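Local coordinates for protein MgGH51 (PDB 6ZPV) that hydrolyses alpha-L-arabinofuranosides as a fungal GH51 glycosidase, probably releasing terminal arabinofuranose units from plant cell-wall polysaccharides, at residues Ile60-Leu65 / Ser88-Arg93; Pro493-Tyr498 / Ile504-Phe509. All coordinates share one frame; numbering follows the deposited sequence.

Contact 1 (Ile60-Leu65 / Ser88-Arg93); sequences ISNAKL and SGSSGR
The side chain of Ile60 lies obliquely over that of Arg93. From CB, the methyl CG2 reaches the backbone of the other segment, 3.8 Å from Arg93 O, and also skirts Arg93 CG. The other branch, through CG1, ends in CD1, which rests over one face of the guanidinium, 3.9 Å from Arg93 NH1. The guanidinium is also hydrogen-bonded from NH1 to Gln135 OE1 and makes a cation-pi contact with Phe177. Next along, a chi1 of -174° swings Ser61 OG away from its own N and out to a water, to which it donates at 2.6 Å; the water in turn donates to Ser91 O and Arg93 O and so ties three oxygens together. Asn62 makes the direct polar link: its ND2 donates to Ser90 OG at 2.9 Å, nearly straight at 167° and with the hydroxyl oxygen almost in the amide plane. Ser90 OG is also bonded to Pro87 O, so both of its roles are used. The segment 60-63 is a type II' turn passing from strand 57-60 of one antiparallel sheet to strand 64-69 of the other, and 86-92 likewise changes sheets: paired intersheet connections at the surface of a beta-sandwich.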
loop_
_atom_site.group_PDB
_atom_site.type_symbol
_atom_site.label_atom_id
_atom_site.label_comp_id
_atom_site.label_asym_id
_atom_site.label_seq_id
_atom_site.Cartn_x
_atom_site.Cartn_y
_atom_site.Cartn_z
ATOM N N ILE A 60 23.891 -6.723 -23.071
ATOM C CA ILE A 60 25.308 -6.379 -22.853
ATOM C C ILE A 60 26.032 -6.830 -24.116
ATOM O O ILE A 60 25.891 -8.003 -24.525
ATOM C CB ILE A 60 25.890 -7.007 -21.577
ATOM C CG1 ILE A 60 25.256 -6.399 -20.338
ATOM C CG2 ILE A 60 27.401 -6.864 -21.569
ATOM C CD1 ILE A 60 25.601 -7.118 -19.058
ATOM N N SER A 61 26.841 -5.962 -24.677
ATOM C CA SER A 61 27.655 -6.285 -25.849
ATOM C C SER A 61 26.727 -6.725 -26.969
ATOM O O SER A 61 25.639 -6.106 -27.180
ATOM C CB SER A 61 28.775 -7.224 -25.490
ATOM O OG SER A 61 29.640 -7.433 -26.593
ATOM N N ASN A 62 27.120 -7.723 -27.747
ATOM C CA ASN A 62 26.387 -8.168 -28.951
ATOM C C ASN A 62 25.326 -9.223 -28.646
ATOM O O ASN A 62 24.916 -9.935 -29.567
ATOM C CB ASN A 62 27.357 -8.627 -30.049
ATOM C CG ASN A 62 28.179 -9.819 -29.675
ATOM O OD1 ASN A 62 28.320 -10.131 -28.478
ATOM N ND2 ASN A 62 28.755 -10.482 -30.660
ATOM N N ALA A 63 24.877 -9.362 -27.413
ATOM C CA ALA A 63 23.796 -10.315 -27.092
ATOM C C ALA A 63 22.566 -10.094 -27.960
ATOM O O ALA A 63 22.173 -8.928 -28.197
ATOM C CB ALA A 63 23.410 -10.163 -25.633
ATOM N N LYS A 64 21.922 -11.181 -28.333
ATOM C CA LYS A 64 20.606 -11.149 -28.991
ATOM C C LYS A 64 19.568 -11.630 -27.982
ATOM O O LYS A 64 19.716 -12.713 -27.420
ATOM C CB LYS A 64 20.610 -11.978 -30.263
ATOM C CG LYS A 64 21.571 -11.455 -31.296
ATOM N N LEU A 65 18.551 -10.826 -27.770
ATOM C CA LEU A 65 17.481 -11.088 -26.798
ATOM C C LEU A 65 16.134 -11.134 -27.531
ATOM O O LEU A 65 15.861 -10.243 -28.357
ATOM C CB LEU A 65 17.398 -10.008 -25.740
ATOM C CG LEU A 65 18.666 -9.734 -24.943
ATOM C CD1 LEU A 65 18.404 -8.624 -23.945
ATOM C CD2 LEU A 65 19.227 -10.961 -24.262
ATOM N N SER A 88 28.298 -15.930 -33.185
ATOM C CA SER A 88 29.624 -16.510 -33.464
ATOM C C SER A 88 30.627 -15.340 -33.468
ATOM O O SER A 88 30.257 -14.174 -33.747
ATOM C CB SER A 88 29.599 -17.270 -34.794
ATOM O OG SER A 88 29.313 -16.399 -35.856
ATOM N N GLY A 89 31.875 -15.618 -33.229
ATOM C CA GLY A 89 32.891 -14.554 -33.392
ATOM C C GLY A 89 32.947 -13.554 -32.254
ATOM O O GLY A 89 33.279 -12.404 -32.508
ATOM N N SER A 90 32.627 -13.976 -31.024
ATOM C CA SER A 90 32.459 -13.128 -29.844
ATOM C C SER A 90 33.596 -13.314 -28.844
ATOM O O SER A 90 34.350 -14.291 -28.842
ATOM C CB SER A 90 31.100 -13.423 -29.240
ATOM O OG SER A 90 30.064 -13.010 -30.122
ATOM N N SER A 91 33.675 -12.350 -27.936
ATOM C CA SER A 91 34.620 -12.371 -26.817
ATOM C C SER A 91 34.137 -11.365 -25.769
ATOM O O SER A 91 33.362 -10.419 -26.105
ATOM C CB SER A 91 36.050 -12.025 -27.227
ATOM O OG SER A 91 36.171 -10.663 -27.497
ATOM N N GLY A 92 34.656 -11.490 -24.556
ATOM C CA GLY A 92 34.343 -10.564 -23.480
ATOM C C GLY A 92 32.991 -10.839 -22.874
ATOM O O GLY A 92 32.260 -11.728 -23.320
ATOM N N ARG A 93 32.637 -10.082 -21.842
ATOM C CA ARG A 93 31.336 -10.366 -21.187
ATOM C C ARG A 93 30.224 -10.128 -22.198
ATOM O O ARG A 93 30.183 -9.112 -22.910
ATOM C CB ARG A 93 31.220 -9.491 -19.934
ATOM C CG ARG A 93 31.094 -7.990 -20.147
ATOM C CD ARG A 93 31.288 -7.150 -18.896
ATOM N NE ARG A 93 30.348 -7.433 -17.825
ATOM C CZ ARG A 93 29.363 -6.662 -17.401
ATOM N NH1 ARG A 93 29.032 -5.546 -17.985
ATOM N NH2 ARG A 93 28.714 -7.028 -16.315
HETATM O O HOH W 1 31.342 -8.975 -25.328
HETATM O O HOH W 2 31.625 -10.117 -28.783
#

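Contact 2 (Pro493-Tyr498 / Ile504-Phe509); sequences PDLVSY and IKSTSF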
loop_
_atom_site.group_PDB
_atom_site.type_symbol
_atom_site.label_atom_id
_atom_site.label_comp_id
_atom_site.label_asym_id
_atom_site.label_seq_id
_atom_site.Cartn_x
_atom_site.Cartn_y
_atom_site.Cartn_z
ATOM N N PRO A 493 -2.437 13.538 -5.165
ATOM C CA PRO A 493 -1.293 13.331 -4.285
ATOM C C PRO A 493 -1.377 11.987 -3.543
ATOM O O PRO A 493 -2.424 11.359 -3.474
ATOM C CB PRO A 493 -1.444 14.499 -3.298
ATOM C CG PRO A 493 -2.923 14.640 -3.135
ATOM C CD PRO A 493 -3.464 14.348 -4.530
ATOM N N ASP A 494 -0.237 11.570 -3.010
ATOM C CA ASP A 494 -0.083 10.294 -2.302
ATOM C C ASP A 494 0.550 10.482 -0.933
ATOM O O ASP A 494 1.322 11.440 -0.753
ATOM C CB ASP A 494 0.740 9.350 -3.186
ATOM C CG ASP A 494 0.140 9.206 -4.553
ATOM O OD1 ASP A 494 -0.905 8.578 -4.695
ATOM O OD2 ASP A 494 0.752 9.840 -5.531
ATOM N N LEU A 495 0.273 9.574 -0.003
ATOM C CA LEU A 495 0.727 9.797 1.373
ATOM C C LEU A 495 2.255 9.705 1.569
ATOM O O LEU A 495 2.817 10.518 2.308
ATOM C CB LEU A 495 0.003 8.826 2.340
ATOM C CG LEU A 495 0.009 9.287 3.779
ATOM C CD1 LEU A 495 -0.904 10.486 3.978
ATOM C CD2 LEU A 495 -0.431 8.166 4.707
ATOM N N VAL A 496 2.851 8.705 0.959
ATOM C CA VAL A 496 4.291 8.439 1.081
ATOM C C VAL A 496 4.840 8.198 -0.308
ATOM O O VAL A 496 4.289 7.377 -1.046
ATOM C CB VAL A 496 4.512 7.226 2.002
ATOM C CG1 VAL A 496 6.003 6.838 2.057
ATOM C CG2 VAL A 496 3.982 7.494 3.405
ATOM N N SER A 497 5.942 8.885 -0.652
ATOM C CA SER A 497 6.547 8.743 -1.969
ATOM C C SER A 497 7.942 8.171 -1.835
ATOM O O SER A 497 8.514 8.202 -0.748
ATOM C CB SER A 497 6.542 10.092 -2.702
ATOM O OG SER A 497 5.233 10.645 -2.743
ATOM N N TYR A 498 8.503 7.678 -2.930
ATOM C CA TYR A 498 9.861 7.108 -2.873
ATOM C C TYR A 498 10.386 6.971 -4.281
ATOM O O TYR A 498 9.643 6.959 -5.266
ATOM C CB TYR A 498 9.864 5.720 -2.181
ATOM C CG TYR A 498 8.790 4.805 -2.722
ATOM C CD1 TYR A 498 8.993 3.995 -3.824
ATOM C CD2 TYR A 498 7.509 4.848 -2.194
ATOM C CE1 TYR A 498 7.966 3.234 -4.362
ATOM C CE2 TYR A 498 6.480 4.133 -2.766
ATOM C CZ TYR A 498 6.691 3.326 -3.841
ATOM O OH TYR A 498 5.623 2.649 -4.377
ATOM N N ILE A 504 10.009 9.713 0.987
ATOM C CA ILE A 504 9.548 11.076 1.250
ATOM C C ILE A 504 8.256 10.970 2.054
ATOM O O ILE A 504 7.244 10.445 1.532
ATOM C CB ILE A 504 9.307 11.838 -0.071
ATOM C CG1 ILE A 504 10.571 11.926 -0.914
ATOM C CG2 ILE A 504 8.846 13.249 0.241
ATOM C CD1 ILE A 504 10.427 11.594 -2.260
ATOM N N LYS A 505 8.261 11.492 3.263
ATOM C CA LYS A 505 7.081 11.503 4.136
ATOM C C LYS A 505 6.375 12.834 3.909
ATOM O O LYS A 505 6.921 13.895 4.175
ATOM C CB LYS A 505 7.533 11.362 5.598
ATOM C CG LYS A 505 8.195 10.034 5.909
ATOM C CD LYS A 505 8.868 9.932 7.185
ATOM C CE LYS A 505 9.819 8.728 7.138
ATOM N NZ LYS A 505 10.461 8.496 8.446
ATOM N N SER A 506 5.145 12.782 3.423
ATOM C CA SER A 506 4.387 13.997 3.051
ATOM C C SER A 506 3.897 14.762 4.292
ATOM O O SER A 506 3.788 14.236 5.401
ATOM C CB SER A 506 3.230 13.653 2.181
ATOM O OG SER A 506 2.166 13.005 2.889
ATOM N N THR A 507 3.437 15.991 4.030
ATOM C CA THR A 507 2.679 16.738 5.054
ATOM C C THR A 507 1.466 15.937 5.580
ATOM O O THR A 507 1.258 15.849 6.785
ATOM C CB THR A 507 2.226 18.088 4.469
ATOM O OG1 THR A 507 1.472 17.798 3.282
ATOM C CG2 THR A 507 3.389 19.021 4.133
ATOM N N SER A 508 0.739 15.332 4.639
ATOM C CA SER A 508 -0.413 14.525 5.015
ATOM C C SER A 508 -0.020 13.287 5.828
ATOM O O SER A 508 -0.780 12.913 6.717
ATOM C CB SER A 508 -1.229 14.151 3.759
ATOM O OG SER A 508 -1.837 15.308 3.222
ATOM N N PHE A 509 1.142 12.690 5.521
ATOM C CA PHE A 509 1.647 11.585 6.345
ATOM C C PHE A 509 1.804 12.047 7.779
ATOM O O PHE A 509 1.394 11.344 8.718
ATOM C CB PHE A 509 2.992 11.101 5.800
ATOM C CG PHE A 509 3.690 10.132 6.734
ATOM C CD1 PHE A 509 3.445 8.783 6.656
ATOM C CD2 PHE A 509 4.584 10.589 7.704
ATOM C CE1 PHE A 509 4.116 7.912 7.508
ATOM C CE2 PHE A 509 5.262 9.712 8.546
ATOM C CZ PHE A 509 4.992 8.369 8.431
#
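Strands 496-498 and 503-505 pair antiparallel as the arms of a hairpin: Ser497 and Ile504 form the hydrogen-bonded pair, Val496 and Lys505 the adjoining non-hydrogen-bonded one. Ser497 N reaches Ile504 O at 3.0 Å, and Ile504 N returns a shorter bond of 2.7 Å to Ser497 O. Just beyond the ladder, Leu495 O is taken by Ser506, whose OG donates to it at 2.6 Å while Ser506 N adds a weak bond. A chi1 of 73° tucks Ser506 OG back over its own backbone, where it can also accept from Phe509 N at 2.8 Å, so that Ser506, the N-cap residue, caps helix 507-517 through its hydroxyl.

The apolar side chains close in around this junction. Leu495 lays CD1 against the first turn of the helix, 3.4 Å from Phe509 N and next to Ser508 CB, while its CG packs on Phe509 CB. Val496 CG2 approaches the Phe509 ring obliquely, 3.5 Å from Phe509 CD1, and Lys505 CG covers one face of that ring near its rim. Ser497 CB lies loosely against Ile504 CB and Ile504 CD1, 4.2 Å from each, and Ser497 OG turns to Gln484.

Ser506 OG thus spends its proton on the strand carbonyl and offers its oxygen to the helix amide. In this buried setting one hydroxyl satisfies polar groups of both segments and fixes the helix start relative to the hairpin, with the Leu495-Val496-Phe509 packing beside it.

How the contacts relate
From the N terminus, the chain passes strand 20-21, the first of the eight parallel strands of the barrel, before it reaches contact 1. There, 60-65 and 88-93 close a 22-residue excursion holding most of strand 64-69 and strand 80-85, where the chain leaves and re-enters the five-stranded sheet of strands 57-60 and 93-98. The remaining barrel strands follow, ending with 474-479. Contact 2 then closes a much shorter loop of five residues and ties a hairpin to the start of helix 507-517, which leads on to strand 522-523 of the seven-stranded antiparallel sheet. The two contacts are in series, neither nested nor crossing; their nearest atoms are about 25 Å apart, one contact at the surface and the other buried.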